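Long-range contacts in alpha-n-acetylglucosaminidase family protein (Clostridium perfringens, PDB 4A41), which probably hydrolyses alpha-N-acetylglucosaminides as a family 89 glycoside hydrolase, and through the family 32 carbohydrate-binding module studied here binds galactose: residues A[93-98]-A[121-126]; A[97-102]-A[150-155]. One frame throughout, in Å; residues are numbered along the deposited sequence.

Contact 1: A[93-98]-A[121-126]; sequences GAKNGN and WDDSGS. With GAL (beta-D-galactopyranose), chain C.
Asp123 takes both bonds that join the loop 121-126, after strand 113-120, to the loop 93-98, after strand 80-89 of the F5/8 type C (discoidin-like) beta-sandwich: one on its carboxylate from Lys95, one on its backbone carbonyl from Asn98. Just ahead, Asp122 turns back onto its own loop: Asp122 OD1 accepts Ser124 N at 2.8 Å, closing an Asx turn, and Ser124 OG at 2.7 Å. Both donors reach OD1 from the same face of the carboxylate, N on the anti side and OG on the syn side. At Asp123, the salt bridge runs from Lys95 NZ to Asp123 OD1, 3.1 Å, with the ammonium 57° out of the carboxylate plane. Lys95 gets there with an extended chain, its CD and CE passing across the end of the Asp123 carbonyl, each 3.5 Å from O. Asn98 ND2 grips that same Asp123 O at 2.8 Å, in a nearly straight bond (165° at the hydrogen) that lies in the amide plane but meets the carbonyl from above its plane. Ser124 points its CB away from the other loop, and Ser124 OG accepts Ser126 N at 3.2 Å in an ST turn. The type II turn from Lys95 to Asn98, closed by Asn98 N to Lys95 O, brings its two end residues together, and both donate to Asp123; within it, Asn96 ND2 gives galactose O4 a hydrogen bond of 3.0 Å. A salt bridge from the exposed Lys95 beside an amide bond from the buried Asn98 is consistent with Asn98 fixing the two loops and Lys95 adding electrostatic attraction at the surface, behind the turn that presents Asn96 to the sugar.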
loop_
_atom_site.group_PDB
_atom_site.type_symbol
_atom_site.label_atom_id
_atom_site.label_comp_id
_atom_site.label_asym_id
_atom_site.label_seq_id
_atom_site.Cartn_x
_atom_site.Cartn_y
_atom_site.Cartn_z
ATOM N N GLY A 93 -6.146 2.080 15.951
ATOM C CA GLY A 93 -5.922 2.638 17.282
ATOM C C GLY A 93 -4.999 3.831 17.379
ATOM O O GLY A 93 -4.786 4.348 18.476
ATOM N N ALA A 94 -4.463 4.270 16.239
ATOM C CA ALA A 94 -3.601 5.454 16.137
ATOM C C ALA A 94 -3.620 5.886 14.669
ATOM O O ALA A 94 -4.203 5.168 13.838
ATOM C CB ALA A 94 -2.184 5.121 16.578
ATOM N N LYS A 95 -3.027 7.043 14.349
ATOM C CA LYS A 95 -3.175 7.623 12.986
ATOM C C LYS A 95 -1.909 7.948 12.179
ATOM O O LYS A 95 -2.018 8.212 10.970
ATOM C CB LYS A 95 -4.066 8.877 13.045
ATOM C CG LYS A 95 -5.530 8.567 13.359
ATOM C CD LYS A 95 -6.451 9.777 13.188
ATOM C CE LYS A 95 -7.910 9.368 13.365
ATOM N NZ LYS A 95 -8.881 10.403 12.864
ATOM N N ASN A 96 -0.720 7.923 12.790
ATOM C CA ASN A 96 0.498 8.283 12.024
ATOM C C ASN A 96 0.624 7.427 10.769
ATOM O O ASN A 96 0.547 6.177 10.818
ATOM C CB ASN A 96 1.785 8.154 12.817
ATOM C CG ASN A 96 2.060 9.346 13.711
ATOM O OD1 ASN A 96 1.351 10.378 13.666
ATOM N ND2 ASN A 96 3.101 9.203 14.529
ATOM N N GLY A 97 0.729 8.124 9.652
ATOM C CA GLY A 97 0.890 7.461 8.357
ATOM C C GLY A 97 -0.410 7.134 7.628
ATOM O O GLY A 97 -0.369 6.666 6.480
ATOM N N ASN A 98 -1.562 7.383 8.244
ATOM C CA ASN A 98 -2.828 7.198 7.529
ATOM C C ASN A 98 -2.761 8.044 6.267
ATOM O O ASN A 98 -2.530 9.278 6.314
ATOM C CB ASN A 98 -4.040 7.595 8.390
ATOM C CG ASN A 98 -4.393 6.528 9.402
ATOM O OD1 ASN A 98 -3.653 5.563 9.600
ATOM N ND2 ASN A 98 -5.526 6.708 10.080
ATOM N N TRP A 121 -8.240 10.655 0.678
ATOM C CA TRP A 121 -8.901 9.770 1.643
ATOM C C TRP A 121 -8.956 10.496 2.968
ATOM O O TRP A 121 -8.017 11.235 3.290
ATOM C CB TRP A 121 -8.065 8.506 1.842
ATOM C CG TRP A 121 -8.213 7.459 0.760
ATOM C CD1 TRP A 121 -9.320 7.206 -0.016
ATOM C CD2 TRP A 121 -7.221 6.495 0.378
ATOM N NE1 TRP A 121 -9.066 6.137 -0.855
ATOM C CE2 TRP A 121 -7.788 5.690 -0.635
ATOM C CE3 TRP A 121 -5.911 6.223 0.803
ATOM C CZ2 TRP A 121 -7.088 4.633 -1.237
ATOM C CZ3 TRP A 121 -5.207 5.174 0.192
ATOM C CH2 TRP A 121 -5.798 4.403 -0.824
ATOM N N ASP A 122 -10.011 10.247 3.746
ATOM C CA ASP A 122 -10.048 10.802 5.107
ATOM C C ASP A 122 -9.021 10.110 5.996
ATOM O O ASP A 122 -8.523 9.027 5.656
ATOM C CB ASP A 122 -11.476 10.812 5.695
ATOM C CG ASP A 122 -11.988 9.440 6.130
ATOM O OD1 ASP A 122 -11.282 8.641 6.792
ATOM O OD2 ASP A 122 -13.188 9.174 5.884
ATOM N N ASP A 123 -8.673 10.745 7.111
ATOM C CA ASP A 123 -7.644 10.180 7.975
ATOM C C ASP A 123 -8.149 9.200 9.035
ATOM O O ASP A 123 -7.395 8.811 9.943
ATOM C CB ASP A 123 -6.793 11.275 8.595
ATOM C CG ASP A 123 -7.549 12.120 9.607
ATOM O OD1 ASP A 123 -8.656 11.738 10.057
ATOM O OD2 ASP A 123 -7.000 13.183 9.979
ATOM N N SER A 124 -9.411 8.780 8.933
ATOM C CA SER A 124 -9.941 7.773 9.834
ATOM C C SER A 124 -9.356 6.374 9.549
ATOM O O SER A 124 -8.746 6.145 8.482
ATOM C CB SER A 124 -11.460 7.736 9.767
ATOM O OG SER A 124 -11.905 6.904 8.697
ATOM N N GLY A 125 -9.580 5.450 10.485
ATOM C CA GLY A 125 -9.171 4.048 10.323
ATOM C C GLY A 125 -10.052 3.205 9.420
ATOM O O GLY A 125 -9.855 1.996 9.342
ATOM N N SER A 126 -11.024 3.814 8.730
ATOM C CA SER A 126 -11.907 3.048 7.861
ATOM C C SER A 126 -11.150 2.448 6.681
ATOM O O SER A 126 -10.231 3.066 6.144
ATOM C CB SER A 126 -13.046 3.934 7.342
ATOM O OG SER A 126 -12.541 4.945 6.520
HETATM C C1 GAL C . 4.853 6.720 17.014
HETATM C C2 GAL C . 3.958 5.711 16.320
HETATM C C3 GAL C . 4.798 5.000 15.251
HETATM C C4 GAL C . 5.435 6.029 14.327
HETATM C C5 GAL C . 6.248 7.027 15.157
HETATM C C6 GAL C . 6.909 8.092 14.283
HETATM O O1 GAL C . 4.061 7.424 17.930
HETATM O O2 GAL C . 3.395 4.787 17.250
HETATM O O3 GAL C . 3.946 4.087 14.571
HETATM O O4 GAL C . 4.397 6.719 13.600
HETATM O O5 GAL C . 5.340 7.640 16.052
HETATM O O6 GAL C . 7.780 8.928 15.044
#

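Contact 2: A[97-102]-A[150-155]; sequences GNITKY and GFASAA. With CA (calcium ion), chain B; GAL (beta-D-galactopyranose), chain C.
The Phe151 ring has galactose over one face and the backbone N of Gly97 at its edge, near the ring plane. Phe151 CZ lies 3.7 Å from C6 of the sugar; with CG anti to the carbonyl carbon (chi1 -49°), the end of the ring leads away from Gly97 toward the ligand. At that edge, Gly97 packs closely against the other segment: its CA points a CH at Phe151 O (3.3 Å) and lies 3.3 Å from Ser153 OG, which hydrogen-bonds Asn96 O. Gly97 O takes Ser153 N at 2.8 Å, where strand 99-100, with its classic beta bulge of Thr100 and Lys101 facing Glu146, meets the start of strand 153-160. A water donates to both Ser153 OG (2.9 Å) and Asn98 OD1 (2.8 Å), while Asn98 ND2 is bonded to Asp123 O. In the core, Ile99 CG1 meets Ala152 CB at 4.1 Å, beside Leu142 and Ala144 of strand 139-144. One backbone bond, the Asn96 carbonyl and a shared water thus hold the buried polar atoms of Gly97 and Ser153, where one short run of chain offers a ring to the sugar at Phe151 and a carbonyl to the calcium at Ala155 (O to metal 2.5 Å).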
loop_
_atom_site.group_PDB
_atom_site.type_symbol
_atom_site.label_atom_id
_atom_site.label_comp_id
_atom_site.label_asym_id
_atom_site.label_seq_id
_atom_site.Cartn_x
_atom_site.Cartn_y
_atom_site.Cartn_z
ATOM N N GLY A 97 0.729 8.124 9.652
ATOM C CA GLY A 97 0.890 7.461 8.357
ATOM C C GLY A 97 -0.410 7.134 7.628
ATOM O O GLY A 97 -0.369 6.666 6.480
ATOM N N ASN A 98 -1.562 7.383 8.244
ATOM C CA ASN A 98 -2.828 7.198 7.529
ATOM C C ASN A 98 -2.761 8.044 6.267
ATOM O O ASN A 98 -2.530 9.278 6.314
ATOM C CB ASN A 98 -4.040 7.595 8.390
ATOM C CG ASN A 98 -4.393 6.528 9.402
ATOM O OD1 ASN A 98 -3.653 5.563 9.600
ATOM N ND2 ASN A 98 -5.526 6.708 10.080
ATOM N N ILE A 99 -2.905 7.363 5.126
ATOM C CA ILE A 99 -2.645 8.014 3.854
ATOM C C ILE A 99 -3.857 8.856 3.456
ATOM O O ILE A 99 -4.980 8.348 3.432
ATOM C CB ILE A 99 -2.290 6.968 2.766
ATOM C CG1 ILE A 99 -1.003 6.252 3.129
ATOM C CG2 ILE A 99 -2.216 7.641 1.373
ATOM C CD1 ILE A 99 -0.722 4.977 2.299
ATOM N N THR A 100 -3.623 10.126 3.141
ATOM C CA THR A 100 -4.754 11.026 2.856
ATOM C C THR A 100 -4.742 11.578 1.440
ATOM O O THR A 100 -5.740 12.139 0.989
ATOM C CB THR A 100 -4.807 12.180 3.854
ATOM O OG1 THR A 100 -3.539 12.831 3.846
ATOM C CG2 THR A 100 -5.129 11.639 5.276
ATOM N N LYS A 101 -3.624 11.423 0.737
ATOM C CA LYS A 101 -3.598 11.756 -0.688
ATOM C C LYS A 101 -2.747 10.683 -1.372
ATOM O O LYS A 101 -1.610 10.421 -0.977
ATOM C CB LYS A 101 -3.001 13.151 -0.921
ATOM C CG LYS A 101 -3.154 13.617 -2.371
ATOM C CD LYS A 101 -2.509 14.983 -2.601
ATOM C CE LYS A 101 -3.018 15.519 -3.936
ATOM N NZ LYS A 101 -2.563 16.897 -4.292
ATOM N N TYR A 102 -3.317 10.046 -2.396
ATOM C CA TYR A 102 -2.710 8.827 -2.964
ATOM C C TYR A 102 -2.760 8.840 -4.485
ATOM O O TYR A 102 -3.557 9.577 -5.102
ATOM C CB TYR A 102 -3.465 7.564 -2.482
ATOM C CG TYR A 102 -4.867 7.531 -3.039
ATOM C CD1 TYR A 102 -5.158 6.982 -4.308
ATOM C CD2 TYR A 102 -5.904 8.114 -2.326
ATOM C CE1 TYR A 102 -6.483 7.031 -4.815
ATOM C CE2 TYR A 102 -7.198 8.149 -2.818
ATOM C CZ TYR A 102 -7.485 7.616 -4.045
ATOM O OH TYR A 102 -8.811 7.684 -4.474
ATOM N N GLY A 150 3.086 13.284 8.080
ATOM C CA GLY A 150 4.086 13.210 7.014
ATOM C C GLY A 150 4.742 11.844 6.864
ATOM O O GLY A 150 5.751 11.722 6.183
ATOM N N PHE A 151 4.158 10.833 7.511
ATOM C CA PHE A 151 4.553 9.436 7.368
ATOM C C PHE A 151 3.524 8.767 6.442
ATOM O O PHE A 151 2.486 9.330 6.158
ATOM C CB PHE A 151 4.471 8.743 8.728
ATOM C CG PHE A 151 5.152 9.500 9.849
ATOM C CD1 PHE A 151 6.526 9.514 9.958
ATOM C CD2 PHE A 151 4.388 10.153 10.828
ATOM C CE1 PHE A 151 7.158 10.220 11.013
ATOM C CE2 PHE A 151 5.011 10.856 11.883
ATOM C CZ PHE A 151 6.382 10.882 11.967
ATOM N N ALA A 152 3.846 7.560 5.986
ATOM C CA ALA A 152 2.831 6.698 5.370
ATOM C C ALA A 152 2.862 5.347 6.027
ATOM O O ALA A 152 3.944 4.807 6.329
ATOM C CB ALA A 152 3.064 6.575 3.878
ATOM N N SER A 153 1.675 4.786 6.242
ATOM C CA SER A 153 1.595 3.445 6.820
ATOM C C SER A 153 0.400 2.691 6.267
ATOM O O SER A 153 -0.506 3.294 5.695
ATOM C CB SER A 153 1.554 3.486 8.369
ATOM O OG SER A 153 0.419 4.207 8.830
ATOM N N ALA A 154 0.417 1.361 6.406
ATOM C CA ALA A 154 -0.693 0.516 5.922
ATOM C C ALA A 154 -0.725 -0.790 6.691
ATOM O O ALA A 154 0.309 -1.467 6.781
ATOM C CB ALA A 154 -0.536 0.221 4.402
ATOM N N ALA A 155 -1.891 -1.130 7.248
ATOM C CA ALA A 155 -2.008 -2.398 7.984
ATOM C C ALA A 155 -2.158 -3.559 7.025
ATOM O O ALA A 155 -1.458 -4.556 7.161
ATOM C CB ALA A 155 -3.182 -2.365 8.967
HETATM CA CA CA B . -0.467 -6.388 8.466
HETATM C C1 GAL C . 4.853 6.720 17.014
HETATM C C2 GAL C . 3.958 5.711 16.320
HETATM C C3 GAL C . 4.798 5.000 15.251
HETATM C C4 GAL C . 5.435 6.029 14.327
HETATM C C5 GAL C . 6.248 7.027 15.157
HETATM C C6 GAL C . 6.909 8.092 14.283
HETATM O O1 GAL C . 4.061 7.424 17.930
HETATM O O2 GAL C . 3.395 4.787 17.250
HETATM O O3 GAL C . 3.946 4.087 14.571
HETATM O O4 GAL C . 4.397 6.719 13.600
HETATM O O5 GAL C . 5.340 7.640 16.052
HETATM O O6 GAL C . 7.780 8.928 15.044
HETATM O O HOH W 1 -2.320 3.451 8.441
#

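How the contacts relate
Contact 1 is a surface contact between two loops, contact 2 a buried one whose centre lies nearer the centre of the chain; the centres are about 7 Å apart. They share Gly97 and Asn98, and the Asn98 amide serves both. Charge and side-chain amide chemistry dominate at the surface, whereas close backbone packing, one backbone hydrogen bond and aliphatic contact prevail inside. The two also touch directly, with Trp121 of contact 1 stacked on Tyr102 of contact 2. Each contributes one galactose-pocket residue, a polar one from contact 1 and an aromatic one from contact 2; of the two, contact 2 alone also supplies a calcium ligand, Ala155.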